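Local coordinates for 39 kDa initiator binding protein (Trichomonas vaginalis, PDB 1PP7) that binds the initiator (Inr) element of core promoters through its N-terminal DNA-binding domain, and so probably helps to set where transcription begins, at residues I55-S58 against E64-M67; S32-K37 against N81-N86; A8-R13 against A73-I78. All blocks are in the same frame, centred on the assembly; numbering follows the deposited sequence.

Interaction 1: residues I55-S58 against E64-M67; sequences IGLS and EFKM
The carbonyl oxygen of Ser-58 is gripped twice by the facing strand: Lys-66 N donates to it at 3.0 Å, and Phe-65 CA brings a C-H to within 3.2 Å of the same Ser-58 O. The return bond, from Ser-58 N to Lys-66 O at 3.1 Å, closes an antiparallel hydrogen-bonded pair. Leu-57 and Met-67 form the neighbouring non-hydrogen-bonded pair, and there C-H donors reach carbonyl oxygens, Met-67 CA meeting Gly-56 O at 3.0 Å. Gly-56 is the first residue after helix 49-55 and has positive phi (93°).

The side chains sort onto two faces. On one, Leu-57 and Met-67 lie side by side and point the same way. The first torsion of Leu-57 turns CG away from the backbone N to the far side of the CA-CB bond (chi1 -172°), which swings CD1 across the strand gap to Met-67 CB, 3.4 Å off, while Leu-57 CD1 also approaches Phe-65 CD2 obliquely at 3.8 Å. Leu-57 is buried against Leu-38, Leu-41, Leu-42 and Leu-45 of helix 34-45, both Leu-57 and Met-67 touch Val-72, and the ring of Phe-65 goes on to meet those of Trp-105 and Phe-110. On the other, partly exposed face the extended chain of Lys-66 runs past Ser-58, with OG of Ser-58 equally far, 4.1 Å, from CG and CE of Lys-66; the lysine also makes a cation-pi contact with Trp-102.

Strands 57-59 and 65-67 form a beta hairpin; 57-59 is an outermost strand of an antiparallel sheet in which 65-67 pairs on with 102-106, one side apolar against the helical core of the initiator-binding domain and the other more open.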
loop_
_atom_site.group_PDB
_atom_site.type_symbol
_atom_site.label_atom_id
_atom_site.label_comp_id
_atom_site.label_asym_id
_atom_site.label_seq_id
_atom_site.Cartn_x
_atom_site.Cartn_y
_atom_site.Cartn_z
ATOM N N ILE C 55 -8.723 3.177 -5.512
ATOM C CA ILE C 55 -8.019 2.158 -4.754
ATOM C C ILE C 55 -8.249 2.313 -3.241
ATOM O O ILE C 55 -8.705 1.383 -2.549
ATOM C CB ILE C 55 -6.525 2.155 -5.056
ATOM C CG1 ILE C 55 -6.306 1.951 -6.548
ATOM C CG2 ILE C 55 -5.857 1.024 -4.287
ATOM C CD1 ILE C 55 -4.832 1.963 -6.959
ATOM N N GLY C 56 -7.963 3.479 -2.708
ATOM C CA GLY C 56 -8.209 3.624 -1.293
ATOM C C GLY C 56 -6.920 3.276 -0.574
ATOM O O GLY C 56 -6.758 2.169 -0.054
ATOM N N LEU C 57 -6.007 4.245 -0.593
ATOM C CA LEU C 57 -4.706 4.180 0.023
ATOM C C LEU C 57 -4.198 5.612 0.025
ATOM O O LEU C 57 -3.729 6.092 -0.999
ATOM C CB LEU C 57 -3.769 3.288 -0.787
ATOM C CG LEU C 57 -2.437 3.012 -0.120
ATOM C CD1 LEU C 57 -2.731 2.653 1.311
ATOM C CD2 LEU C 57 -1.671 1.902 -0.865
ATOM N N SER C 58 -4.319 6.288 1.176
ATOM C CA SER C 58 -3.869 7.678 1.337
ATOM C C SER C 58 -3.494 8.118 2.761
ATOM O O SER C 58 -3.991 7.597 3.754
ATOM C CB SER C 58 -4.912 8.670 0.745
ATOM O OG SER C 58 -6.209 8.448 1.230
ATOM N N GLU C 64 -0.140 8.610 9.530
ATOM C CA GLU C 64 -1.148 7.585 9.510
ATOM C C GLU C 64 -1.720 7.553 8.110
ATOM O O GLU C 64 -1.757 8.575 7.423
ATOM C CB GLU C 64 -2.248 7.915 10.561
ATOM C CG GLU C 64 -1.635 8.323 11.919
ATOM C CD GLU C 64 -2.625 8.376 13.123
ATOM O OE1 GLU C 64 -2.135 8.645 14.272
ATOM O OE2 GLU C 64 -3.867 8.154 12.938
ATOM N N PHE C 65 -2.159 6.384 7.670
ATOM C CA PHE C 65 -2.774 6.242 6.352
ATOM C C PHE C 65 -3.976 5.340 6.527
ATOM O O PHE C 65 -4.117 4.637 7.527
ATOM C CB PHE C 65 -1.798 5.634 5.292
ATOM C CG PHE C 65 -1.273 4.231 5.611
ATOM C CD1 PHE C 65 -0.119 4.060 6.422
ATOM C CD2 PHE C 65 -1.836 3.108 5.005
ATOM C CE1 PHE C 65 0.458 2.811 6.613
ATOM C CE2 PHE C 65 -1.270 1.830 5.180
ATOM C CZ PHE C 65 -0.115 1.681 5.989
ATOM N N LYS C 66 -4.868 5.385 5.551
ATOM C CA LYS C 66 -6.034 4.561 5.591
ATOM C C LYS C 66 -5.987 3.850 4.289
ATOM O O LYS C 66 -5.367 4.349 3.345
ATOM C CB LYS C 66 -7.305 5.393 5.681
ATOM C CG LYS C 66 -7.457 6.493 4.605
ATOM C CD LYS C 66 -8.924 6.963 4.638
ATOM C CE LYS C 66 -9.107 8.426 4.175
ATOM N NZ LYS C 66 -10.590 8.794 3.931
ATOM N N MET C 67 -6.657 2.701 4.215
ATOM C CA MET C 67 -6.654 1.950 2.984
ATOM C C MET C 67 -7.828 1.012 2.963
ATOM O O MET C 67 -8.475 0.810 3.983
ATOM C CB MET C 67 -5.333 1.134 2.849
ATOM C CG MET C 67 -5.247 -0.153 3.680
ATOM S SD MET C 67 -3.671 -1.102 3.317
ATOM C CE MET C 67 -2.834 -1.000 4.806
#

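Interaction 2: residues S32-K37 against N81-N86; sequences SRFPRK and NTLNVN. With nucleotides of chain A.
Asn-86 meets Phe-34 with its CB, which sits over the centre of the ring, 3.9 Å from the centroid and only 5° off the normal, a CH-pi contact. Beyond it CG turns back beside the backbone N (chi1 -72°), carrying the amide past the ring toward the DNA. OD1 of Asn-86 lies 3.3 Å from C5' of DC6 of chain A, and ND2 of Asn-86 donates to OP2 of DT7 of chain A at 2.9 Å, while also passing beside Phe-34 CD2. Leu-83 CD2 comes obliquely to Phe-34 CZ at 3.6 Å, the two side chains crossing at about a right angle.

The start of helix 34-45 takes the preceding phosphate: Phe-34 N donates to OP1 of DC6 of chain A at 2.9 Å, and Arg-33 gives OP2 of DC6 of chain A both NE (2.7 Å) and NH2 (2.8 Å).

An apolar joint between two helices thus sets one backbone N-H and the side-chain donors of Arg-33 and Asn-86 on successive phosphates. These bonds hold the DNA backbone and by themselves read no base; on helix 80-89 Asn-81 bonds to bases and Val-85 touches a thymine methyl.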
loop_
_atom_site.group_PDB
_atom_site.type_symbol
_atom_site.label_atom_id
_atom_site.label_comp_id
_atom_site.label_asym_id
_atom_site.label_seq_id
_atom_site.Cartn_x
_atom_site.Cartn_y
_atom_site.Cartn_z
ATOM N N SER C 32 12.455 -4.038 -3.144
ATOM C CA SER C 32 11.619 -5.133 -3.532
ATOM C C SER C 32 10.742 -5.555 -2.316
ATOM O O SER C 32 9.811 -6.349 -2.498
ATOM C CB SER C 32 12.483 -6.310 -4.042
ATOM O OG SER C 32 13.029 -7.101 -2.975
ATOM N N ARG C 33 11.014 -5.028 -1.108
ATOM C CA ARG C 33 10.201 -5.406 0.049
ATOM C C ARG C 33 8.835 -4.692 0.211
ATOM O O ARG C 33 8.629 -3.572 -0.264
ATOM C CB ARG C 33 11.030 -5.311 1.319
ATOM C CG ARG C 33 12.141 -6.299 1.226
ATOM C CD ARG C 33 12.992 -6.350 2.409
ATOM N NE ARG C 33 12.215 -6.893 3.511
ATOM C CZ ARG C 33 12.764 -7.338 4.639
ATOM N NH1 ARG C 33 14.090 -7.292 4.806
ATOM N NH2 ARG C 33 11.995 -7.856 5.588
ATOM N N PHE C 34 7.905 -5.380 0.860
ATOM C CA PHE C 34 6.525 -4.884 1.061
ATOM C C PHE C 34 6.375 -3.429 1.591
ATOM O O PHE C 34 5.599 -2.654 1.063
ATOM C CB PHE C 34 5.772 -5.878 1.978
ATOM C CG PHE C 34 4.389 -5.451 2.304
ATOM C CD1 PHE C 34 4.126 -4.725 3.477
ATOM C CD2 PHE C 34 3.352 -5.701 1.417
ATOM C CE1 PHE C 34 2.843 -4.255 3.757
ATOM C CE2 PHE C 34 2.066 -5.216 1.709
ATOM C CZ PHE C 34 1.828 -4.489 2.895
ATOM N N PRO C 35 7.142 -3.054 2.641
ATOM C CA PRO C 35 7.063 -1.690 3.184
ATOM C C PRO C 35 7.283 -0.645 2.104
ATOM O O PRO C 35 6.472 0.294 2.012
ATOM C CB PRO C 35 8.200 -1.633 4.224
ATOM C CG PRO C 35 8.342 -3.044 4.640
ATOM C CD PRO C 35 8.191 -3.831 3.335
ATOM N N ARG C 36 8.363 -0.807 1.299
ATOM C CA ARG C 36 8.681 0.170 0.269
ATOM C C ARG C 36 7.754 0.071 -0.910
ATOM O O ARG C 36 7.577 1.053 -1.653
ATOM C CB ARG C 36 10.125 0.076 -0.174
ATOM C CG ARG C 36 11.090 0.534 0.885
ATOM C CD ARG C 36 12.391 0.821 0.246
ATOM N NE ARG C 36 13.483 1.038 1.175
ATOM C CZ ARG C 36 14.696 1.335 0.733
ATOM N NH1 ARG C 36 14.868 1.404 -0.602
ATOM N NH2 ARG C 36 15.705 1.620 1.582
ATOM N N LYS C 37 7.159 -1.099 -1.106
ATOM C CA LYS C 37 6.154 -1.191 -2.147
ATOM C C LYS C 37 4.933 -0.384 -1.622
ATOM O O LYS C 37 4.379 0.439 -2.353
ATOM C CB LYS C 37 5.759 -2.641 -2.428
ATOM C CG LYS C 37 6.917 -3.399 -3.052
ATOM C CD LYS C 37 6.701 -4.894 -3.020
ATOM C CE LYS C 37 7.256 -5.525 -4.277
ATOM N NZ LYS C 37 7.387 -7.040 -4.195
ATOM N N ASN C 81 -5.526 -12.286 2.491
ATOM C CA ASN C 81 -4.870 -12.948 3.567
ATOM C C ASN C 81 -3.367 -12.671 3.576
ATOM O O ASN C 81 -2.792 -12.399 4.622
ATOM C CB ASN C 81 -5.172 -14.451 3.567
ATOM C CG ASN C 81 -4.291 -15.222 4.540
ATOM O OD1 ASN C 81 -3.231 -15.757 4.153
ATOM N ND2 ASN C 81 -4.684 -15.247 5.801
ATOM N N THR C 82 -2.701 -12.671 2.442
ATOM C CA THR C 82 -1.299 -12.426 2.588
ATOM C C THR C 82 -1.077 -10.948 2.893
ATOM O O THR C 82 -0.115 -10.599 3.584
ATOM C CB THR C 82 -0.530 -13.044 1.384
ATOM O OG1 THR C 82 0.628 -12.265 1.036
ATOM C CG2 THR C 82 -1.441 -13.211 0.251
ATOM N N LEU C 83 -2.002 -10.066 2.470
ATOM C CA LEU C 83 -1.803 -8.651 2.788
ATOM C C LEU C 83 -1.770 -8.536 4.326
ATOM O O LEU C 83 -0.838 -7.901 4.871
ATOM C CB LEU C 83 -2.932 -7.778 2.274
ATOM C CG LEU C 83 -2.612 -6.373 1.772
ATOM C CD1 LEU C 83 -3.872 -5.575 1.897
ATOM C CD2 LEU C 83 -1.504 -5.691 2.512
ATOM N N ASN C 84 -2.776 -9.145 5.006
ATOM C CA ASN C 84 -2.875 -9.100 6.467
ATOM C C ASN C 84 -1.645 -9.713 7.082
ATOM O O ASN C 84 -1.095 -9.175 8.035
ATOM C CB ASN C 84 -4.058 -9.890 7.040
ATOM C CG ASN C 84 -5.441 -9.402 6.549
ATOM O OD1 ASN C 84 -5.662 -8.194 6.323
ATOM N ND2 ASN C 84 -6.401 -10.352 6.436
ATOM N N VAL C 85 -1.209 -10.859 6.566
ATOM C CA VAL C 85 -0.046 -11.493 7.128
ATOM C C VAL C 85 1.189 -10.518 7.049
ATOM O O VAL C 85 1.954 -10.378 8.023
ATOM C CB VAL C 85 0.210 -12.850 6.402
ATOM C CG1 VAL C 85 1.644 -13.283 6.556
ATOM C CG2 VAL C 85 -0.701 -13.947 7.004
ATOM N N ASN C 86 1.377 -9.854 5.898
ATOM C CA ASN C 86 2.472 -8.908 5.734
ATOM C C ASN C 86 2.370 -7.685 6.693
ATOM O O ASN C 86 3.424 -7.220 7.224
ATOM C CB ASN C 86 2.543 -8.402 4.281
ATOM C CG ASN C 86 3.067 -9.461 3.293
ATOM O OD1 ASN C 86 3.627 -10.522 3.683
ATOM N ND2 ASN C 86 2.884 -9.176 2.018
ATOM P P DC A 6 9.083 -8.853 2.716
ATOM O OP1 DC A 6 8.417 -8.121 1.583
ATOM O OP2 DC A 6 9.864 -8.101 3.762
ATOM O "O5'" DC A 6 8.007 -9.806 3.440
ATOM C "C5'" DC A 6 6.779 -10.220 2.800
ATOM C "C4'" DC A 6 7.042 -11.212 1.688
ATOM O "O4'" DC A 6 7.706 -12.371 2.235
ATOM C "C3'" DC A 6 5.807 -11.757 0.956
ATOM O "O3'" DC A 6 5.890 -11.562 -0.442
ATOM C "C2'" DC A 6 5.797 -13.253 1.220
ATOM C "C1'" DC A 6 7.233 -13.549 1.592
ATOM N N1 DC A 6 7.388 -14.655 2.548
ATOM C C2 DC A 6 7.171 -15.963 2.111
ATOM O O2 DC A 6 6.790 -16.155 0.951
ATOM N N3 DC A 6 7.376 -16.978 2.963
ATOM C C4 DC A 6 7.764 -16.728 4.225
ATOM N N4 DC A 6 7.956 -17.765 5.026
ATOM C C5 DC A 6 7.961 -15.407 4.710
ATOM C C6 DC A 6 7.760 -14.409 3.844
ATOM P P DA A 5 15.126 -11.029 4.726
ATOM O OP1 DA A 5 16.024 -9.892 4.466
ATOM O OP2 DA A 5 14.756 -11.405 6.120
ATOM O "O5'" DA A 5 13.783 -10.776 3.926
ATOM C "C5'" DA A 5 13.800 -10.664 2.506
ATOM C "C4'" DA A 5 12.399 -10.881 1.986
ATOM O "O4'" DA A 5 12.147 -12.297 1.898
ATOM C "C3'" DA A 5 11.283 -10.325 2.881
ATOM O "O3'" DA A 5 10.188 -9.848 2.071
ATOM C "C2'" DA A 5 10.867 -11.546 3.672
ATOM C "C1'" DA A 5 10.984 -12.604 2.596
ATOM N N9 DA A 5 11.070 -14.006 3.017
ATOM C C8 DA A 5 11.300 -14.524 4.276
ATOM N N7 DA A 5 11.221 -15.835 4.337
ATOM C C5 DA A 5 10.942 -16.212 3.031
ATOM C C6 DA A 5 10.696 -17.475 2.452
ATOM N N6 DA A 5 10.794 -18.634 3.149
ATOM N N1 DA A 5 10.361 -17.510 1.133
ATOM C C2 DA A 5 10.322 -16.341 0.441
ATOM N N3 DA A 5 10.568 -15.090 0.874
ATOM C C4 DA A 5 10.864 -15.098 2.197
ATOM P P DT A 7 4.535 -11.360 -1.264
ATOM O OP1 DT A 7 4.897 -11.103 -2.700
ATOM O OP2 DT A 7 3.636 -10.418 -0.524
ATOM O "O5'" DT A 7 3.845 -12.783 -1.187
ATOM C "C5'" DT A 7 4.228 -13.786 -2.115
ATOM C "C4'" DT A 7 3.372 -15.013 -1.942
ATOM O "O4'" DT A 7 3.852 -15.813 -0.836
ATOM C "C3'" DT A 7 1.889 -14.742 -1.694
ATOM O "O3'" DT A 7 1.125 -15.421 -2.693
ATOM C "C2'" DT A 7 1.654 -15.322 -0.313
ATOM C "C1'" DT A 7 2.748 -16.368 -0.191
ATOM N N1 DT A 7 3.151 -16.712 1.180
ATOM C C2 DT A 7 3.263 -18.051 1.472
ATOM O O2 DT A 7 3.019 -18.913 0.638
ATOM N N3 DT A 7 3.649 -18.346 2.777
ATOM C C4 DT A 7 3.919 -17.422 3.793
ATOM O O4 DT A 7 4.260 -17.815 4.933
ATOM C C5 DT A 7 3.769 -16.009 3.398
ATOM C C7 DT A 7 4.043 -14.935 4.405
ATOM C C6 DT A 7 3.397 -15.742 2.134
#

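Interaction 3: residues A8-R13 against A73-I78; sequences ASFTSR and ALVMGI. With nucleotides of chain A.
The ring of Phe-10 is approached obliquely by both Val-75 and Leu-74. CG1 of Val-75 lies 3.6 Å from both CB and CG of Phe-10; its modelled approach to CD2 is too short for two carbons, so the exact fit there is doubtful. Phe-10 and Val-75 cross at about a right angle. The ring is carried toward Val-75 by a first torsion that sets Phe-10 CG beside the backbone N and anti to the carbonyl carbon (chi1 -70°). CD1 of Leu-74, a partly exposed residue, stands further off, 4.3 Å from Phe-10 CE2.

The other flat group, the guanidinium of Arg-13, has its edge turned to the backbone of Ser-9: Arg-13 NE donates to Ser-9 O at 3.0 Å, from 47° above the carbonyl plane and therefore away from the usual lone-pair direction. This bond and the one from Arg-13 N to Phe-10 O both tie Arg-13 back to the preceding turn.

Ile-55 of helix 49-55 packs on both Phe-10 and Val-75, so the phenyl ring is held between two helices. Helix 69-76 closes with a Schellman motif at Gly-77, in which Ile-78 N reaches Ala-73 O at 3.1 Å and Gly-77 N reaches Leu-74 O at 2.8 Å. Past this turn Ile-78 CA comes within 3.5 Å of OP2 of DT8 of chain A, while its side chain rests on Leu-83 and Asn-86. A zinc ion lies about 6 Å from the side chain of Leu-74, and nearby Glu-7 is a zinc ligand in a structure of this protein.

Helix 6-11 thus packs on helix 69-76, the first of a pair whose second helix, 80-89, contacts DNA bases through Asn-81 and Val-85; the pair fits the helix-turn-helix of the HTH clan.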
loop_
_atom_site.group_PDB
_atom_site.type_symbol
_atom_site.label_atom_id
_atom_site.label_comp_id
_atom_site.label_asym_id
_atom_site.label_seq_id
_atom_site.Cartn_x
_atom_site.Cartn_y
_atom_site.Cartn_z
ATOM N N ALA C 8 -7.504 -4.574 -13.743
ATOM C CA ALA C 8 -7.129 -4.147 -15.088
ATOM C C ALA C 8 -7.233 -2.636 -15.202
ATOM O O ALA C 8 -6.411 -2.017 -15.867
ATOM C CB ALA C 8 -8.032 -4.795 -16.127
ATOM N N SER C 9 -8.248 -2.047 -14.563
ATOM C CA SER C 9 -8.436 -0.597 -14.609
ATOM C C SER C 9 -7.459 0.094 -13.656
ATOM O O SER C 9 -7.007 1.216 -13.936
ATOM C CB SER C 9 -9.893 -0.208 -14.260
ATOM O OG SER C 9 -10.095 -0.030 -12.862
ATOM N N PHE C 10 -7.144 -0.580 -12.540
ATOM C CA PHE C 10 -6.193 -0.072 -11.536
ATOM C C PHE C 10 -4.771 -0.051 -12.098
ATOM O O PHE C 10 -4.140 1.011 -12.220
ATOM C CB PHE C 10 -6.116 -0.956 -10.279
ATOM C CG PHE C 10 -7.326 -0.935 -9.412
ATOM C CD1 PHE C 10 -8.263 0.086 -9.498
ATOM C CD2 PHE C 10 -7.530 -1.969 -8.495
ATOM C CE1 PHE C 10 -9.403 0.077 -8.679
ATOM C CE2 PHE C 10 -8.660 -1.990 -7.673
ATOM C CZ PHE C 10 -9.598 -0.965 -7.766
ATOM N N THR C 11 -4.257 -1.234 -12.423
ATOM C CA THR C 11 -2.884 -1.291 -12.908
ATOM C C THR C 11 -2.748 -0.554 -14.226
ATOM O O THR C 11 -1.759 0.165 -14.423
ATOM C CB THR C 11 -2.338 -2.745 -13.054
ATOM O OG1 THR C 11 -2.455 -3.171 -14.411
ATOM C CG2 THR C 11 -3.094 -3.699 -12.144
ATOM N N SER C 12 -3.741 -0.695 -15.108
ATOM C CA SER C 12 -3.695 -0.005 -16.390
ATOM C C SER C 12 -3.593 1.512 -16.198
ATOM O O SER C 12 -3.168 2.223 -17.107
ATOM C CB SER C 12 -4.939 -0.303 -17.218
ATOM O OG SER C 12 -6.017 0.544 -16.815
ATOM N N ARG C 13 -3.973 2.015 -15.029
ATOM C CA ARG C 13 -3.913 3.443 -14.805
ATOM C C ARG C 13 -2.708 3.923 -14.037
ATOM O O ARG C 13 -2.446 5.113 -13.931
ATOM C CB ARG C 13 -5.210 3.911 -14.160
ATOM C CG ARG C 13 -6.309 3.908 -15.208
ATOM C CD ARG C 13 -7.488 4.686 -14.754
ATOM N NE ARG C 13 -8.173 3.980 -13.683
ATOM C CZ ARG C 13 -8.802 4.584 -12.681
ATOM N NH1 ARG C 13 -8.825 5.921 -12.622
ATOM N NH2 ARG C 13 -9.391 3.850 -11.732
ATOM N N ALA C 73 -4.729 -5.239 -1.901
ATOM C CA ALA C 73 -4.208 -6.554 -2.145
ATOM C C ALA C 73 -4.275 -6.742 -3.654
ATOM O O ALA C 73 -3.343 -7.256 -4.220
ATOM C CB ALA C 73 -5.019 -7.594 -1.446
ATOM N N LEU C 74 -5.343 -6.299 -4.322
ATOM C CA LEU C 74 -5.435 -6.498 -5.778
ATOM C C LEU C 74 -4.331 -5.849 -6.568
ATOM O O LEU C 74 -3.561 -6.545 -7.237
ATOM C CB LEU C 74 -6.763 -5.992 -6.370
ATOM C CG LEU C 74 -7.990 -6.813 -6.001
ATOM C CD1 LEU C 74 -9.277 -6.095 -6.433
ATOM C CD2 LEU C 74 -7.887 -8.133 -6.653
ATOM N N VAL C 75 -4.240 -4.522 -6.497
ATOM C CA VAL C 75 -3.203 -3.831 -7.264
ATOM C C VAL C 75 -1.788 -4.365 -6.960
ATOM O O VAL C 75 -0.870 -4.218 -7.783
ATOM C CB VAL C 75 -3.256 -2.299 -7.034
ATOM C CG1 VAL C 75 -4.678 -1.812 -7.092
ATOM C CG2 VAL C 75 -2.736 -1.941 -5.716
ATOM N N MET C 76 -1.612 -5.005 -5.803
ATOM C CA MET C 76 -0.316 -5.528 -5.397
ATOM C C MET C 76 -0.061 -6.948 -5.822
ATOM O O MET C 76 1.096 -7.431 -5.777
ATOM C CB MET C 76 -0.155 -5.466 -3.909
ATOM C CG MET C 76 0.117 -4.105 -3.394
ATOM S SD MET C 76 0.585 -4.338 -1.689
ATOM C CE MET C 76 2.048 -3.406 -1.536
ATOM N N GLY C 77 -1.135 -7.603 -6.251
ATOM C CA GLY C 77 -1.059 -8.982 -6.703
ATOM C C GLY C 77 -0.966 -10.021 -5.594
ATOM O O GLY C 77 -0.295 -11.037 -5.767
ATOM N N ILE C 78 -1.606 -9.792 -4.456
ATOM C CA ILE C 78 -1.530 -10.773 -3.375
ATOM C C ILE C 78 -2.894 -10.964 -2.792
ATOM O O ILE C 78 -3.718 -10.057 -2.816
ATOM C CB ILE C 78 -0.490 -10.347 -2.264
ATOM C CG1 ILE C 78 -0.951 -9.039 -1.580
ATOM C CG2 ILE C 78 0.934 -10.204 -2.921
ATOM C CD1 ILE C 78 0.080 -8.347 -0.684
ATOM P P DT A 8 -0.450 -15.108 -2.887
ATOM O OP1 DT A 8 -0.590 -15.073 -4.363
ATOM O OP2 DT A 8 -1.005 -14.001 -2.095
ATOM O "O5'" DT A 8 -1.002 -16.447 -2.277
ATOM C "C5'" DT A 8 -0.348 -17.642 -2.666
ATOM C "C4'" DT A 8 -0.941 -18.830 -1.969
ATOM O "O4'" DT A 8 -0.225 -19.005 -0.750
ATOM C "C3'" DT A 8 -2.409 -18.720 -1.598
ATOM O "O3'" DT A 8 -3.113 -19.832 -2.134
ATOM C "C2'" DT A 8 -2.412 -18.795 -0.090
ATOM C "C1'" DT A 8 -1.097 -19.416 0.253
ATOM N N1 DT A 8 -0.505 -18.996 1.545
ATOM C C2 DT A 8 -0.055 -19.993 2.412
ATOM O O2 DT A 8 -0.051 -21.154 2.126
ATOM N N3 DT A 8 0.432 -19.548 3.612
ATOM C C4 DT A 8 0.590 -18.235 4.006
ATOM O O4 DT A 8 1.111 -17.991 5.101
ATOM C C5 DT A 8 0.132 -17.236 3.035
ATOM C C7 DT A 8 0.278 -15.781 3.356
ATOM C C6 DT A 8 -0.396 -17.669 1.878
#

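How the interactions relate
Helix 69-76 ties the three contacts together: it follows strand 65-67 of interaction 1, supplies one side of interaction 3 and leads into helix 80-89 of interaction 2. Interactions 1 and 3 meet through Ile-55, which packs on Phe-10 and Val-75, whereas Met-76 and Ala-73 join interaction 3 to Phe-34 and Leu-83 of interaction 2. Interactions 2 and 3 are buried and apolar between the protein segments, yet interaction 2 turns its polar groups to the DNA. Interaction 1 is only partly buried, is joined by backbone hydrogen bonds, and lies across the centre of the chain from interaction 2, about 8 Å from the nucleic acid at its nearest atom.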